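Side-chain contact in fumarylacetoacetate hydrolase (Burkholderia xenovorans, PDB 5TI1), which probably hydrolyses fumarylacetoacetate to fumarate and acetoacetate, the last step of phenylalanine and tyrosine breakdown, using a bound divalent metal ion: residues B[223-228]-B[339-344]. Numbering follows the deposited sequence.
With MG (magnesium ion), chain K.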
loop_
_atom_site.group_PDB
_atom_site.type_symbol
_atom_site.label_atom_id
_atom_site.label_comp_id
_atom_site.label_asym_id
_atom_site.label_seq_id
_atom_site.Cartn_x
_atom_site.Cartn_y
_atom_site.Cartn_z
ATOM N N LEU B 223 -20.303 9.397 8.244
ATOM C CA LEU B 223 -19.059 9.878 7.669
ATOM C C LEU B 223 -18.322 10.743 8.683
ATOM O O LEU B 223 -18.891 11.695 9.237
ATOM C CB LEU B 223 -19.351 10.668 6.397
ATOM C CG LEU B 223 -18.150 11.178 5.619
ATOM C CD1 LEU B 223 -17.284 9.983 5.132
ATOM C CD2 LEU B 223 -18.635 12.052 4.480
ATOM N N ASP B 224 -17.055 10.420 8.925
ATOM C CA ASP B 224 -16.328 11.043 10.017
ATOM C C ASP B 224 -14.923 11.406 9.554
ATOM O O ASP B 224 -14.415 10.881 8.557
ATOM C CB ASP B 224 -16.288 10.110 11.242
ATOM C CG ASP B 224 -15.991 10.846 12.541
ATOM O OD1 ASP B 224 -15.777 12.075 12.500
ATOM O OD2 ASP B 224 -15.979 10.196 13.609
ATOM N N ILE B 225 -14.315 12.339 10.281
ATOM C CA ILE B 225 -12.892 12.631 10.139
ATOM C C ILE B 225 -12.106 11.721 11.064
ATOM O O ILE B 225 -12.668 11.096 11.971
ATOM C CB ILE B 225 -12.560 14.093 10.482
ATOM C CG1 ILE B 225 -12.641 14.287 12.001
ATOM C CG2 ILE B 225 -13.469 15.050 9.728
ATOM C CD1 ILE B 225 -12.242 15.652 12.473
ATOM N N GLU B 226 -10.795 11.674 10.863
ATOM C CA GLU B 226 -9.867 11.229 11.897
ATOM C C GLU B 226 -8.702 12.200 11.865
ATOM O O GLU B 226 -7.924 12.207 10.901
ATOM C CB GLU B 226 -9.404 9.784 11.692
ATOM C CG GLU B 226 -10.548 8.784 11.811
ATOM C CD GLU B 226 -10.100 7.408 12.260
ATOM O OE1 GLU B 226 -10.888 6.715 12.938
ATOM O OE2 GLU B 226 -8.967 7.024 11.938
ATOM N N LEU B 227 -8.629 13.055 12.888
ATOM C CA LEU B 227 -7.544 14.016 13.018
ATOM C C LEU B 227 -6.260 13.276 13.350
ATOM O O LEU B 227 -6.186 12.589 14.376
ATOM C CB LEU B 227 -7.862 15.039 14.109
ATOM C CG LEU B 227 -6.646 15.816 14.629
ATOM C CD1 LEU B 227 -6.132 16.776 13.582
ATOM C CD2 LEU B 227 -7.018 16.583 15.886
ATOM N N GLU B 228 -5.258 13.410 12.482
ATOM C CA GLU B 228 -3.990 12.712 12.646
ATOM C C GLU B 228 -2.853 13.567 12.108
ATOM O O GLU B 228 -3.064 14.561 11.412
ATOM C CB GLU B 228 -3.986 11.371 11.901
ATOM C CG GLU B 228 -5.159 10.463 12.211
ATOM C CD GLU B 228 -4.982 9.086 11.629
ATOM O OE1 GLU B 228 -5.990 8.371 11.461
ATOM O OE2 GLU B 228 -3.826 8.729 11.340
ATOM N N SER B 339 -16.706 26.792 12.064
ATOM C CA SER B 339 -16.762 26.669 13.516
ATOM C C SER B 339 -15.734 25.641 13.971
ATOM O O SER B 339 -15.656 24.544 13.406
ATOM C CB SER B 339 -18.166 26.268 13.969
ATOM O OG SER B 339 -19.132 27.194 13.492
ATOM N N THR B 340 -14.935 25.996 14.971
ATOM C CA THR B 340 -13.965 25.036 15.492
ATOM C C THR B 340 -14.690 23.948 16.277
ATOM O O THR B 340 -15.581 24.234 17.080
ATOM C CB THR B 340 -12.928 25.736 16.370
ATOM O OG1 THR B 340 -12.236 26.731 15.599
ATOM C CG2 THR B 340 -11.917 24.727 16.895
ATOM N N ILE B 341 -14.345 22.693 16.017
ATOM C CA ILE B 341 -15.005 21.574 16.677
ATOM C C ILE B 341 -14.077 20.805 17.606
ATOM O O ILE B 341 -14.572 20.033 18.445
ATOM C CB ILE B 341 -15.642 20.613 15.655
ATOM C CG1 ILE B 341 -14.563 19.991 14.754
ATOM C CG2 ILE B 341 -16.741 21.345 14.871
ATOM C CD1 ILE B 341 -15.020 18.735 14.021
ATOM N N THR B 342 -12.762 20.974 17.488
ATOM C CA THR B 342 -11.865 20.391 18.474
ATOM C C THR B 342 -10.536 21.134 18.449
ATOM O O THR B 342 -10.174 21.751 17.443
ATOM C CB THR B 342 -11.668 18.890 18.230
ATOM O OG1 THR B 342 -10.995 18.311 19.355
ATOM C CG2 THR B 342 -10.876 18.632 16.945
ATOM N N ARG B 343 -9.839 21.097 19.589
ATOM C CA ARG B 343 -8.479 21.613 19.725
ATOM C C ARG B 343 -7.707 20.623 20.584
ATOM O O ARG B 343 -8.136 20.324 21.699
ATOM C CB ARG B 343 -8.457 23.003 20.378
ATOM C CG ARG B 343 -9.254 24.096 19.663
ATOM C CD ARG B 343 -9.368 25.358 20.545
ATOM N NE ARG B 343 -9.996 26.474 19.835
ATOM C CZ ARG B 343 -11.311 26.633 19.684
ATOM N NH1 ARG B 343 -12.157 25.741 20.187
ATOM N NH2 ARG B 343 -11.787 27.679 19.015
ATOM N N THR B 344 -6.595 20.099 20.077
ATOM C CA THR B 344 -5.817 19.135 20.855
ATOM C C THR B 344 -4.333 19.335 20.550
ATOM O O THR B 344 -3.923 20.393 20.060
ATOM C CB THR B 344 -6.296 17.699 20.576
ATOM O OG1 THR B 344 -5.645 16.797 21.480
ATOM C CG2 THR B 344 -5.971 17.287 19.151
HETATM MG MG MG K . -7.026 6.428 11.166
#
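Leu227 and Thr344 make the tightest touch between 223-228 and 339-344, methyl against methyl, with Leu227 CD2 3.5 Å from Thr344 CG2. The two side chains run past each other in opposite directions. Leu227 carries its CG anti to the backbone N (chi1 162°), which sends the branched end across to the other strand, and the same CD2 lies 4.5 Å from Thr342 CG2. Further along, Ile225 and Ile341 reach toward each other and their terminal CD1 atoms come within 4.4 Å. No hydrogen bond crosses: the two threonines offer their methyls here, while Thr342 OG1 is hydrogen-bonded to Phe386 O. Val328 of strand 321-331 and Leu389 of helix 389-392 both pack on Ile225 and Ile341, continuing the apolar layer.

Metal binding belongs to the other side of 223-228. Glu226 and Glu228 hold CG anti to the carbonyl carbon (chi1 -64° and -52°), and their extended chains bring the two carboxylates to the ion, with Glu226 OE2 and Glu228 OE1 each 2.2 Å from the magnesium ion; Asp153 and Asp260 supply the other protein ligands. Each carboxylate is also held at its second oxygen, Glu226 OE1 in a salt bridge with Arg264 and Glu228 OE2 in a hydrogen bond from Gly376 N, which should help fix how each carboxylate is turned toward the metal.

The chemistry is thus divided by face: the metal-binding strand of one mixed sheet turns Glu226 and Glu228 to magnesium, and Ile225 and Leu227 to a strand of the second, leaving the buried join between the sheets to van der Waals contact alone across these two segments.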